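Local coordinates for phenylalanine--tRNA ligase beta subunit (Pyrococcus horikoshii, PDB 2CXI), which forms, with the alpha subunit, the enzyme that attaches phenylalanine to tRNA(Phe) using ATP, the N-terminal fragment here including its amino acid-editing domain, at residues Asn42-Phe47 against Asp115-Ser120; Leu131-Arg136 against Val243-Asn248; Met174-Ile179 against Gln197-Leu202; Ser263-Val266 against Phe271-Glu274; Lys281-Glu286 against Arg336-Asp341. All coordinates share one frame; numbering follows the deposited sequence. Where two conformers were deposited one is given.

Contact 1 (Asn42-Phe47 against Asp115-Ser120)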
# COMPACT_ATOMS: atom_id res chain seq x y z
N ASN A 42 52.56 5.39 1.66
CA ASN A 42 52.88 4.97 0.27
C ASN A 42 52.67 6.05 -0.79
O ASN A 42 51.82 5.94 -1.68
CB ASN A 42 52.15 3.67 -0.10
CG ASN A 42 50.73 3.63 0.42
OD1 ASN A 42 50.37 2.75 1.24
ND2 ASN A 42 49.90 4.58 -0.03
N GLY A 43 53.45 7.11 -0.67
CA GLY A 43 53.41 8.17 -1.64
C GLY A 43 52.22 9.10 -1.52
O GLY A 43 52.19 10.13 -2.20
N LYS A 44 51.25 8.79 -0.67
CA LYS A 44 50.06 9.64 -0.57
C LYS A 44 50.16 10.58 0.64
O LYS A 44 50.48 10.13 1.72
CB LYS A 44 48.79 8.79 -0.51
CG LYS A 44 47.54 9.60 -0.47
CD LYS A 44 46.55 9.09 -1.51
CE LYS A 44 45.67 8.00 -0.93
NZ LYS A 44 44.63 8.55 -0.01
N VAL A 45 49.88 11.87 0.43
CA VAL A 45 50.04 12.87 1.50
C VAL A 45 48.74 13.02 2.33
O VAL A 45 47.64 13.18 1.77
CB VAL A 45 50.52 14.25 0.94
CG1 VAL A 45 50.60 15.32 2.04
CG2 VAL A 45 51.88 14.12 0.20
N TYR A 46 48.91 13.05 3.66
CA TYR A 46 47.83 13.30 4.62
C TYR A 46 48.16 14.49 5.50
O TYR A 46 49.35 14.77 5.77
CB TYR A 46 47.62 12.07 5.50
CG TYR A 46 47.07 10.92 4.71
CD1 TYR A 46 45.71 10.78 4.50
CD2 TYR A 46 47.94 9.97 4.13
CE1 TYR A 46 45.20 9.69 3.75
CE2 TYR A 46 47.45 8.90 3.39
CZ TYR A 46 46.09 8.76 3.21
OH TYR A 46 45.60 7.69 2.47
N PHE A 47 47.12 15.24 5.89
CA PHE A 47 47.20 16.27 6.91
C PHE A 47 46.39 15.85 8.15
O PHE A 47 45.32 15.21 8.03
CB PHE A 47 46.61 17.61 6.41
CG PHE A 47 47.14 18.10 5.09
CD1 PHE A 47 48.45 17.84 4.66
CD2 PHE A 47 46.33 18.97 4.33
CE1 PHE A 47 48.91 18.36 3.47
CE2 PHE A 47 46.80 19.52 3.13
CZ PHE A 47 48.09 19.23 2.70
N ASP A 115 34.75 6.15 -2.37
CA ASP A 115 36.06 5.49 -2.40
C ASP A 115 36.63 5.54 -1.01
O ASP A 115 35.95 5.99 -0.06
CB ASP A 115 37.01 6.13 -3.43
CG ASP A 115 37.07 7.68 -3.34
OD1 ASP A 115 37.21 8.25 -2.23
OD2 ASP A 115 37.02 8.40 -4.36
N GLU A 116 37.88 5.09 -0.86
CA GLU A 116 38.48 5.03 0.47
C GLU A 116 38.45 6.39 1.16
O GLU A 116 38.13 6.47 2.33
CB GLU A 116 39.94 4.51 0.43
CG GLU A 116 40.05 2.98 0.33
CD GLU A 116 41.50 2.50 0.14
OE1 GLU A 116 42.45 3.26 0.52
OE2 GLU A 116 41.69 1.36 -0.40
N ASP A 117 38.85 7.44 0.45
CA ASP A 117 38.89 8.79 1.04
C ASP A 117 37.50 9.32 1.44
O ASP A 117 37.33 9.82 2.55
CB ASP A 117 39.54 9.77 0.08
CG ASP A 117 41.09 9.71 0.13
OD1 ASP A 117 41.67 8.93 0.92
OD2 ASP A 117 41.79 10.44 -0.60
N SER A 118 36.55 9.26 0.53
CA SER A 118 35.18 9.77 0.85
C SER A 118 34.49 8.95 1.92
O SER A 118 33.85 9.50 2.83
CB SER A 118 34.31 9.94 -0.39
OG SER A 118 34.20 8.76 -1.15
N LEU A 119 34.65 7.63 1.89
CA LEU A 119 34.05 6.79 2.94
C LEU A 119 34.67 7.05 4.32
O LEU A 119 33.99 7.09 5.36
CB LEU A 119 34.20 5.31 2.57
CG LEU A 119 33.49 4.28 3.44
CD1 LEU A 119 31.97 4.67 3.58
CD2 LEU A 119 33.74 2.87 2.78
N SER A 120 35.99 7.22 4.35
CA SER A 120 36.63 7.45 5.60
C SER A 120 36.28 8.87 6.16
O SER A 120 36.08 9.01 7.36
CB SER A 120 38.14 7.14 5.52
OG SER A 120 38.91 8.30 5.62
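The ammonium of Lys44 is gripped from two sides, by the carboxylate of Asp117 and by the phenol of Tyr46. NZ donates to Tyr46 OH at 2.8 Å and reaches Asp117 OD1 at 3.1 Å and, more loosely, OD2 at 3.5 Å; both bonds to the carboxylate are weak, so the salt bridge is mainly one of charge. Lysine suits the spot because its long chain spans the gap between strand 44-51 and helix 116-133: CG leaves trans to the backbone N (chi1 -177°), and the later bends curl NZ round to the Tyr46 hydroxyl. Tyrosine, two residues on and on the same side of the strand, supplies that hydroxyl. Asp117 meets the lysine from the opposite direction, with OD2 also bonded to Ser7 OG. At the start of the same helix, Asp115 and Ser118 form a capping box, Ser118 N giving to Asp115 OD1 at 3.0 Å. A methionine in place of Lys44 would probably cost Asp117 the lysine's charge, leaving its OD2 to Ser7, and Tyr46 OH this donor. In the helix's first turn the aspartate probably also gains from the positive helix end. The chemistry is that of a solvent-side salt bridge backed by a tyrosine hydroxyl, joining the N-terminal sheet to the helix.

Contact 2 (Leu131-Arg136 against Val243-Asn248)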
# COMPACT_ATOMS: atom_id res chain seq x y z
N LEU A 131 31.09 12.91 19.01
CA LEU A 131 31.94 13.08 20.20
C LEU A 131 31.77 14.42 20.88
O LEU A 131 31.51 14.48 22.09
CB LEU A 131 33.42 12.87 19.86
CG LEU A 131 34.53 13.24 20.87
CD1 LEU A 131 34.50 12.41 22.13
CD2 LEU A 131 35.87 13.05 20.12
N THR A 132 31.95 15.48 20.08
CA THR A 132 32.05 16.88 20.52
C THR A 132 30.70 17.57 20.59
O THR A 132 30.21 17.96 21.65
CB THR A 132 32.91 17.66 19.49
OG1 THR A 132 34.17 17.01 19.31
CG2 THR A 132 33.28 19.00 20.04
N PHE A 133 30.11 17.76 19.42
CA PHE A 133 28.79 18.40 19.32
C PHE A 133 27.74 17.54 20.01
O PHE A 133 26.86 18.06 20.70
CB PHE A 133 28.46 18.59 17.83
CG PHE A 133 27.21 19.39 17.56
CD1 PHE A 133 27.20 20.76 17.73
CD2 PHE A 133 26.06 18.75 17.08
CE1 PHE A 133 26.04 21.51 17.43
CE2 PHE A 133 24.89 19.47 16.81
CZ PHE A 133 24.88 20.86 16.95
N GLY A 134 27.86 16.22 19.89
CA GLY A 134 26.82 15.33 20.42
C GLY A 134 27.06 14.77 21.82
O GLY A 134 26.36 13.85 22.25
N ARG A 135 28.09 15.28 22.50
CA ARG A 135 28.46 14.86 23.88
C ARG A 135 28.54 13.33 24.04
O ARG A 135 27.73 12.71 24.75
CB ARG A 135 27.53 15.46 24.97
CG ARG A 135 27.15 16.94 24.78
CD ARG A 135 28.19 18.07 25.10
NE ARG A 135 29.03 17.88 26.26
CZ ARG A 135 29.82 18.82 26.80
NH1 ARG A 135 29.85 20.05 26.31
NH2 ARG A 135 30.58 18.55 27.85
N ARG A 136 29.54 12.77 23.36
CA ARG A 136 29.83 11.36 23.37
C ARG A 136 28.54 10.57 23.01
O ARG A 136 28.18 9.60 23.70
CB ARG A 136 30.42 10.94 24.73
CG ARG A 136 31.79 11.58 25.08
CD ARG A 136 32.32 11.03 26.39
NE ARG A 136 31.52 11.56 27.51
CZ ARG A 136 31.75 11.31 28.79
NH1 ARG A 136 32.77 10.49 29.15
NH2 ARG A 136 30.99 11.86 29.73
N VAL A 243 19.80 17.66 16.44
CA VAL A 243 19.85 16.55 15.46
C VAL A 243 19.69 17.05 14.03
O VAL A 243 20.28 16.49 13.09
CB VAL A 243 18.92 15.40 15.84
CG1 VAL A 243 19.37 14.79 17.22
CG2 VAL A 243 17.42 15.85 15.88
N MSE A 244 18.92 18.13 13.85
CA MSE A 244 18.77 18.72 12.52
C MSE A 244 20.04 19.42 12.03
O MSE A 244 20.38 19.32 10.88
CB MSE A 244 17.61 19.70 12.51
CG MSE A 244 16.30 18.97 12.72
SE MSE A 244 15.58 18.41 11.01
CE MSE A 244 14.75 20.17 10.46
N LEU A 245 20.71 20.13 12.92
CA LEU A 245 22.01 20.74 12.58
C LEU A 245 22.97 19.67 12.08
O LEU A 245 23.55 19.81 11.01
CB LEU A 245 22.59 21.49 13.79
CG LEU A 245 23.79 22.41 13.52
CD1 LEU A 245 25.12 21.59 13.36
CD2 LEU A 245 23.51 23.36 12.35
N ALA A 246 23.11 18.59 12.87
CA ALA A 246 24.02 17.50 12.56
C ALA A 246 23.65 16.83 11.20
O ALA A 246 24.51 16.54 10.33
CB ALA A 246 23.96 16.48 13.68
N LEU A 247 22.36 16.63 10.98
CA LEU A 247 21.90 16.05 9.71
C LEU A 247 22.27 16.98 8.54
O LEU A 247 22.73 16.53 7.48
CB LEU A 247 20.36 15.89 9.76
CG LEU A 247 19.74 15.30 8.49
CD1 LEU A 247 20.16 13.77 8.38
CD2 LEU A 247 18.19 15.47 8.49
N ASN A 248 22.05 18.28 8.74
CA ASN A 248 22.37 19.26 7.75
C ASN A 248 23.85 19.25 7.39
O ASN A 248 24.19 19.34 6.21
CB ASN A 248 21.94 20.66 8.20
CG ASN A 248 20.37 20.81 8.28
OD1 ASN A 248 19.85 21.82 8.81
ND2 ASN A 248 19.67 19.87 7.73
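Phe133 and Ala246 mark the closest approach of the two backbones, their CA atoms 8.3 Å apart, a spacing that a phenylalanine ring can fill. The helical turn of 131-133 is widened: Arg136 N bonds to Leu131 O, five residues back, at 2.9 Å, a pi-type turn at the end of helix 116-133. Segment 243-248 is regular helix, as the bond from Leu247 N to Val243 O shows. With CG of Phe133 trans to the backbone N (chi1 -173°), the ring reaches straight across to the other helix, and its far end, CZ, lies 3.7 Å from Leu245 CD1 and 3.9 Å from Leu245 CG. The two side chains meet at a slant. Beside them, Phe133 CE2 comes to 4.4 Å from Ala246 CB, where a small methyl lets the ring lie close to the helix backbone. No polar bond joins the segments, but Lys242, one turn before Ala246, makes a cation-pi contact with the Phe133 ring and donates from NZ to Phe133 O. Leucine and phenylalanine suit this largely buried site in the B3/4 domain, where the ring fills the space between two helices. Helix 240-255 also rests on the sheet: Val243, Ala246 and Leu247 touch Val235 of strand 231-237, and Val243 and Leu247 also touch Val105 of strand 103-110, while Leu245 meets the loop at Asp330.

Contact 3 (Met174-Ile179 against Gln197-Leu202)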
# COMPACT_ATOMS: atom_id res chain seq x y z
N MSE A 174 21.99 -11.66 18.87
CA MSE A 174 21.97 -11.64 20.33
C MSE A 174 20.83 -10.75 20.77
O MSE A 174 20.45 -9.84 20.02
CB MSE A 174 23.24 -11.01 20.86
CG MSE A 174 24.48 -11.83 20.67
SE MSE A 174 25.99 -10.68 21.22
CE MSE A 174 27.35 -12.15 21.36
N THR A 175 20.30 -10.95 21.98
CA THR A 175 19.30 -10.03 22.50
C THR A 175 19.92 -8.64 22.70
O THR A 175 21.15 -8.49 22.85
CB THR A 175 18.67 -10.49 23.84
OG1 THR A 175 19.65 -10.37 24.87
CG2 THR A 175 18.30 -11.96 23.84
N LEU A 176 19.07 -7.64 22.72
CA LEU A 176 19.50 -6.29 22.98
C LEU A 176 20.25 -6.21 24.29
O LEU A 176 21.28 -5.57 24.38
CB LEU A 176 18.28 -5.35 22.99
CG LEU A 176 17.79 -4.78 21.67
CD1 LEU A 176 18.09 -5.60 20.40
CD2 LEU A 176 16.38 -4.30 21.77
N GLU A 177 19.71 -6.88 25.30
CA GLU A 177 20.36 -7.05 26.58
C GLU A 177 21.80 -7.59 26.48
O GLU A 177 22.73 -7.01 27.04
CB GLU A 177 19.49 -7.96 27.45
CG GLU A 177 18.60 -7.18 28.38
CD GLU A 177 19.45 -6.27 29.25
OE1 GLU A 177 19.26 -5.03 29.18
OE2 GLU A 177 20.34 -6.80 29.95
N GLU A 178 21.97 -8.69 25.74
CA GLU A 178 23.28 -9.31 25.54
C GLU A 178 24.24 -8.38 24.81
O GLU A 178 25.44 -8.40 25.08
CB GLU A 178 23.16 -10.62 24.76
CG GLU A 178 22.34 -11.67 25.49
CD GLU A 178 22.19 -12.97 24.72
OE1 GLU A 178 21.93 -12.96 23.48
OE2 GLU A 178 22.30 -14.02 25.38
N ILE A 179 23.71 -7.60 23.86
CA ILE A 179 24.56 -6.64 23.15
C ILE A 179 25.11 -5.58 24.11
O ILE A 179 26.31 -5.28 24.09
CB ILE A 179 23.81 -6.00 21.94
CG1 ILE A 179 23.37 -7.09 20.93
CG2 ILE A 179 24.71 -4.96 21.26
CD1 ILE A 179 22.44 -6.53 19.76
N GLN A 197 12.83 1.02 30.20
CA GLN A 197 12.02 -0.16 29.99
C GLN A 197 12.23 -0.77 28.60
O GLN A 197 12.17 -1.98 28.45
CB GLN A 197 10.56 0.20 30.19
CG GLN A 197 9.66 -0.99 30.44
CD GLN A 197 8.21 -0.62 30.32
OE1 GLN A 197 7.85 0.58 30.33
NE2 GLN A 197 7.35 -1.64 30.19
N PHE A 198 12.48 0.09 27.61
CA PHE A 198 12.66 -0.34 26.21
C PHE A 198 13.94 0.29 25.65
O PHE A 198 14.41 1.32 26.17
CB PHE A 198 11.47 0.08 25.34
CG PHE A 198 10.15 -0.41 25.85
CD1 PHE A 198 9.88 -1.78 25.93
CD2 PHE A 198 9.18 0.50 26.28
CE1 PHE A 198 8.65 -2.23 26.44
CE2 PHE A 198 7.93 0.06 26.78
CZ PHE A 198 7.68 -1.32 26.85
N TYR A 199 14.53 -0.34 24.63
CA TYR A 199 15.70 0.26 23.95
C TYR A 199 15.31 0.74 22.55
O TYR A 199 14.44 0.12 21.91
CB TYR A 199 16.89 -0.70 23.87
CG TYR A 199 17.37 -1.27 25.19
CD1 TYR A 199 17.21 -0.56 26.40
CD2 TYR A 199 17.98 -2.53 25.23
CE1 TYR A 199 17.66 -1.09 27.60
CE2 TYR A 199 18.44 -3.06 26.43
CZ TYR A 199 18.26 -2.33 27.62
OH TYR A 199 18.72 -2.84 28.80
N PRO A 200 15.92 1.83 22.07
CA PRO A 200 15.59 2.33 20.73
C PRO A 200 16.11 1.34 19.69
O PRO A 200 17.23 0.82 19.82
CB PRO A 200 16.38 3.67 20.64
CG PRO A 200 16.83 3.98 22.07
CD PRO A 200 16.96 2.65 22.74
N LEU A 201 15.30 1.09 18.68
CA LEU A 201 15.71 0.23 17.58
C LEU A 201 15.29 0.89 16.26
O LEU A 201 14.19 1.41 16.14
CB LEU A 201 15.05 -1.15 17.75
CG LEU A 201 15.83 -2.36 17.25
CD1 LEU A 201 17.17 -2.45 18.01
CD2 LEU A 201 14.99 -3.63 17.47
N LEU A 202 16.19 0.87 15.29
CA LEU A 202 15.90 1.34 13.93
C LEU A 202 15.75 0.11 13.02
O LEU A 202 16.70 -0.63 12.85
CB LEU A 202 17.06 2.22 13.44
CG LEU A 202 16.86 3.00 12.12
CD1 LEU A 202 15.58 3.96 12.12
CD2 LEU A 202 18.18 3.72 11.73
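Leu176, the first residue of helix 176-182, and Tyr199, in strand 199-204 of the large mixed sheet, bring the two backbones nearest, with CA atoms 7.6 Å apart; both elements belong to the B3/4 domain. On the strand Tyr199 and Leu201 both point at the helix, while Pro200 between them points away, as the alternation of an extended chain requires. Leu176 fits between these two. Its CB lies 3.6 Å from Tyr199 CD2, in the plane of the ring and at its edge, so the tyrosine is met side-on and not over a face; the two side chains run past each other in opposite senses. CG of Leu176 stands trans to the carbonyl carbon (chi1 -86°), and from there the isobutyl fork divides: CD1 goes to Leu201 CD1 at 4.1 Å, CD2 to Tyr199 CB at 4.2 Å. A branched leucine thus serves both neighbours on the strand. Met212 and Phe165 pack round the same group and complete a small apolar core. A capping box secures the helix start: Glu178 N donates to Thr175 OG1 at 3.0 Å, and Thr175 N returns a bond to Glu178 OE1, threonine being short enough to fold back on the first turn. The Tyr199 hydroxyl bonds to Lys194 O and, weakly, to Lys161 NZ; the Glu177 carboxylate is modelled too close to it to be trusted. Tyrosine therefore combines two roles, with its ring carbons in the apolar core and its hydroxyl in a polar fringe. The contact depends mainly on hydrophobic burial, and the hydroxyl of this buried tyrosine is satisfied by the Lys194 carbonyl.

Contact 4 (Ser263-Val266 against Phe271-Glu274)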
# COMPACT_ATOMS: atom_id res chain seq x y z
N SER A 263 14.60 14.43 0.69
CA SER A 263 13.98 14.56 1.99
C SER A 263 13.12 13.34 2.29
O SER A 263 12.68 12.63 1.38
CB SER A 263 13.15 15.83 2.11
OG SER A 263 12.05 15.81 1.24
N VAL A 264 12.88 13.10 3.57
CA VAL A 264 12.00 12.02 3.97
C VAL A 264 10.92 12.63 4.89
O VAL A 264 11.13 13.71 5.49
CB VAL A 264 12.73 10.74 4.56
CG1 VAL A 264 14.19 10.56 4.06
CG2 VAL A 264 12.63 10.64 6.03
N ARG A 265 9.77 11.96 4.93
CA ARG A 265 8.63 12.34 5.79
C ARG A 265 8.80 11.62 7.12
O ARG A 265 8.88 10.40 7.16
CB ARG A 265 7.32 11.89 5.08
CG ARG A 265 6.04 12.29 5.75
CD ARG A 265 4.79 12.02 4.83
NE ARG A 265 4.44 10.65 4.96
CZ ARG A 265 3.44 10.16 5.69
NH1 ARG A 265 2.57 10.93 6.34
NH2 ARG A 265 3.31 8.85 5.73
N VAL A 266 8.88 12.38 8.20
CA VAL A 266 9.14 11.78 9.48
C VAL A 266 7.89 12.00 10.33
O VAL A 266 7.56 13.15 10.66
CB VAL A 266 10.36 12.36 10.20
CG1 VAL A 266 10.71 11.50 11.44
CG2 VAL A 266 11.58 12.49 9.25
N PHE A 271 2.74 15.10 15.22
CA PHE A 271 3.16 15.99 14.16
C PHE A 271 3.99 15.22 13.17
O PHE A 271 4.46 14.12 13.45
CB PHE A 271 3.96 17.20 14.72
CG PHE A 271 5.33 16.84 15.24
CD1 PHE A 271 5.50 16.43 16.57
CD2 PHE A 271 6.45 16.94 14.43
CE1 PHE A 271 6.76 16.10 17.04
CE2 PHE A 271 7.72 16.60 14.92
CZ PHE A 271 7.86 16.19 16.21
N GLU A 272 4.20 15.84 12.03
CA GLU A 272 5.01 15.24 11.00
C GLU A 272 6.01 16.33 10.56
O GLU A 272 5.69 17.52 10.64
CB GLU A 272 4.06 14.86 9.87
CG GLU A 272 4.70 14.43 8.57
CD GLU A 272 3.66 14.35 7.46
OE1 GLU A 272 2.59 13.76 7.70
OE2 GLU A 272 3.90 14.90 6.36
N ILE A 273 7.18 15.93 10.08
CA ILE A 273 8.16 16.93 9.57
C ILE A 273 8.91 16.41 8.38
O ILE A 273 9.19 15.24 8.31
CB ILE A 273 9.24 17.33 10.66
CG1 ILE A 273 9.91 16.08 11.25
CG2 ILE A 273 8.64 18.25 11.73
CD1 ILE A 273 11.08 16.32 12.18
N GLU A 274 9.35 17.30 7.51
CA GLU A 274 10.06 16.86 6.34
C GLU A 274 11.53 17.17 6.57
O GLU A 274 11.90 18.33 6.78
CB GLU A 274 9.56 17.63 5.12
CG GLU A 274 10.27 17.25 3.83
CD GLU A 274 9.97 18.18 2.64
OE1 GLU A 274 9.07 19.07 2.76
OE2 GLU A 274 10.65 18.06 1.57
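Val266 and Ile273 form the tight part of this contact, a hydrogen-bonded antiparallel pair in which each residue both gives and accepts. Val266 N to Ile273 O and Ile273 N to Val266 O are both 2.9 Å, with N-H...O angles of 158°. Their side chains lie on one face, Val266 CB 3.9 Å from Ile273 CG1, and that face turns inward, where Val264 and Val266 touch Tyr106 and Ile273 touches Val105; beta-branched residues suit such a strand. Arg265 and Glu274 are the next pair, non-hydrogen-bonded, with Glu274 CA giving a C-H...O contact to Val264 O. The two strands form a beta hairpin; strand 260-267 also pairs with strands 84-93 and 103-110 of the large mixed sheet. The opposite face is polar. At one end Ser263 OG makes a short bond, 2.7 Å, to the anti lone pair of Glu274 OE2, serine being small enough to admit the long glutamate. The loose, solvent side is at the other end, where Arg265 NH1 gives to Glu272 OE1 at 3.1 Å from above the carboxylate, the flat groups at right angles; both glutamates are exposed. Arg265 NE bonds to Thr90 OG1. With a leucine replacing this arginine, Glu272 is likely to lose its charge partner, and Thr90 OG1 the N-H it accepts. Arg265 NH2 lies near Arg17 NE of the second subunit, a like charge that Glu272 may partly offset.

Contact 5 (Lys281-Glu286 against Arg336-Asp341)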
# COMPACT_ATOMS: atom_id res chain seq x y z
N LYS A 281 19.10 30.23 6.78
CA LYS A 281 18.76 30.98 7.98
C LYS A 281 18.97 32.49 7.77
O LYS A 281 19.67 32.92 6.85
CB LYS A 281 19.49 30.45 9.18
CG LYS A 281 19.13 28.99 9.50
CD LYS A 281 20.15 28.44 10.47
CE LYS A 281 19.77 27.06 10.97
NZ LYS A 281 20.48 26.81 12.27
N GLU A 282 18.31 33.27 8.60
CA GLU A 282 18.26 34.73 8.39
C GLU A 282 18.80 35.50 9.59
O GLU A 282 18.64 35.09 10.75
CB GLU A 282 16.83 35.17 8.05
CG GLU A 282 16.34 34.49 6.78
CD GLU A 282 14.94 34.90 6.35
OE1 GLU A 282 14.14 35.34 7.21
OE2 GLU A 282 14.66 34.77 5.14
N PHE A 283 19.42 36.64 9.28
CA PHE A 283 19.92 37.59 10.26
C PHE A 283 19.97 38.99 9.63
O PHE A 283 20.14 39.13 8.43
CB PHE A 283 21.33 37.21 10.72
CG PHE A 283 21.65 37.66 12.13
CD1 PHE A 283 21.26 36.87 13.23
CD2 PHE A 283 22.37 38.85 12.37
CE1 PHE A 283 21.56 37.28 14.55
CE2 PHE A 283 22.68 39.26 13.70
CZ PHE A 283 22.28 38.49 14.77
N GLU A 284 19.85 40.02 10.46
CA GLU A 284 19.91 41.40 9.99
C GLU A 284 20.93 42.17 10.81
O GLU A 284 20.95 42.06 12.04
CB GLU A 284 18.54 42.07 10.13
CG GLU A 284 17.42 41.36 9.39
CD GLU A 284 16.18 42.24 9.21
OE1 GLU A 284 16.30 43.48 9.37
OE2 GLU A 284 15.09 41.70 8.89
N VAL A 285 21.78 42.92 10.14
CA VAL A 285 22.77 43.74 10.84
C VAL A 285 22.86 45.14 10.19
O VAL A 285 22.79 45.29 8.97
CB VAL A 285 24.18 43.04 10.90
CG1 VAL A 285 24.85 43.03 9.54
CG2 VAL A 285 25.08 43.69 11.97
N GLU A 286 23.05 46.15 11.02
CA GLU A 286 23.31 47.53 10.54
C GLU A 286 24.77 47.60 10.10
O GLU A 286 25.65 47.30 10.89
CB GLU A 286 23.09 48.51 11.71
CG GLU A 286 21.62 48.64 12.12
CD GLU A 286 20.80 49.32 11.03
OE1 GLU A 286 21.40 49.93 10.11
OE2 GLU A 286 19.55 49.22 11.09
N ARG A 336 27.68 40.69 17.03
CA ARG A 336 29.15 40.51 17.11
C ARG A 336 29.63 39.24 16.33
O ARG A 336 30.80 39.12 15.99
CB ARG A 336 29.65 40.45 18.55
CG ARG A 336 29.23 39.15 19.28
CD ARG A 336 29.91 38.91 20.61
NE ARG A 336 29.20 37.90 21.42
CZ ARG A 336 29.38 37.77 22.73
NH1 ARG A 336 30.19 38.60 23.40
NH2 ARG A 336 28.74 36.81 23.38
N ASP A 337 28.73 38.28 16.09
CA ASP A 337 29.06 37.09 15.28
C ASP A 337 29.22 37.45 13.78
O ASP A 337 30.08 36.88 13.12
CB ASP A 337 28.04 35.95 15.44
CG ASP A 337 27.85 35.51 16.87
OD1 ASP A 337 28.85 35.42 17.61
OD2 ASP A 337 26.73 35.24 17.35
N ILE A 338 28.37 38.35 13.27
CA ILE A 338 28.54 38.87 11.92
C ILE A 338 29.86 39.64 11.83
O ILE A 338 30.62 39.49 10.86
CB ILE A 338 27.37 39.79 11.49
CG1 ILE A 338 26.00 39.13 11.82
CG2 ILE A 338 27.49 40.13 10.01
CD1 ILE A 338 25.83 37.64 11.20
N LEU A 339 30.12 40.45 12.86
CA LEU A 339 31.36 41.24 12.91
C LEU A 339 32.59 40.34 12.86
O LEU A 339 33.57 40.65 12.15
CB LEU A 339 31.38 42.11 14.19
CG LEU A 339 32.72 42.83 14.53
CD1 LEU A 339 33.18 43.76 13.41
CD2 LEU A 339 32.55 43.60 15.89
N GLU A 340 32.55 39.24 13.60
CA GLU A 340 33.67 38.28 13.58
C GLU A 340 33.94 37.75 12.18
O GLU A 340 35.08 37.65 11.75
CB GLU A 340 33.40 37.11 14.54
CG GLU A 340 34.64 36.32 14.96
CD GLU A 340 35.60 37.17 15.81
OE1 GLU A 340 35.16 38.16 16.44
OE2 GLU A 340 36.79 36.84 15.88
N ASP A 341 32.88 37.41 11.45
CA ASP A 341 33.08 36.84 10.10
C ASP A 341 33.66 37.88 9.13
O ASP A 341 34.45 37.54 8.26
CB ASP A 341 31.77 36.27 9.53
CG ASP A 341 31.39 34.93 10.13
OD1 ASP A 341 32.25 34.30 10.79
OD2 ASP A 341 30.26 34.41 9.96
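Ile338 sends its two branches to different partners, one to Phe283 and one to Val285. These strand residues stand two apart and so lie on the same side of strand 281-286, facing helix 335-346. CG1 of Ile338 lies beside the backbone N (chi1 -48°), which brings it to Phe283 CD2 at 3.7 Å and Phe283 CE2 at 3.8 Å; the bend at chi2 returns CD1 to the same ring atom, CD2, at 3.8 Å. The ring and the isoleucine meet at a slant. The other branch, CG2, reaches Val285 CG1 at 3.9 Å, the two side chains passing in opposite directions. Isoleucine suits the spot because a beta-branched side chain has two arms to offer, and valine because its short fork fits between strand and helix. Leu323 and Tyr312 close round Ile338, and Ile332 backs Phe283, so Ile338 and Val285 are buried while Phe283 stays partly exposed. The same helix carries Asp337, Glu340 and Asp341, predicted to bind magnesium with the alpha subunit, Asp341 being held by Arg329 and Tyr312. A helix packed on the outer strand of a three-stranded antiparallel sheet is here a piece of the B5 domain.

Contacts 2, 3 and 5 are buried and mainly apolar, each with one aromatic ring among aliphatic side chains; contact 1 lies on the surface and is carried by charge, and contact 4 is divided, one face apolar and the other polar. Contacts 1 and 2 use opposite ends of helix 116-133, so one helix is fastened by a salt bridge near its start and by a ring near its finish. Contacts 3 and 4 reach the same large sheet, but contact 3 packs a helix on it while contact 4 pairs its strands. Contact 5 belongs to the B5 domain, about 45 Å from contact 3 between centres, though its nearest atoms come to about 5 Å from contact 2.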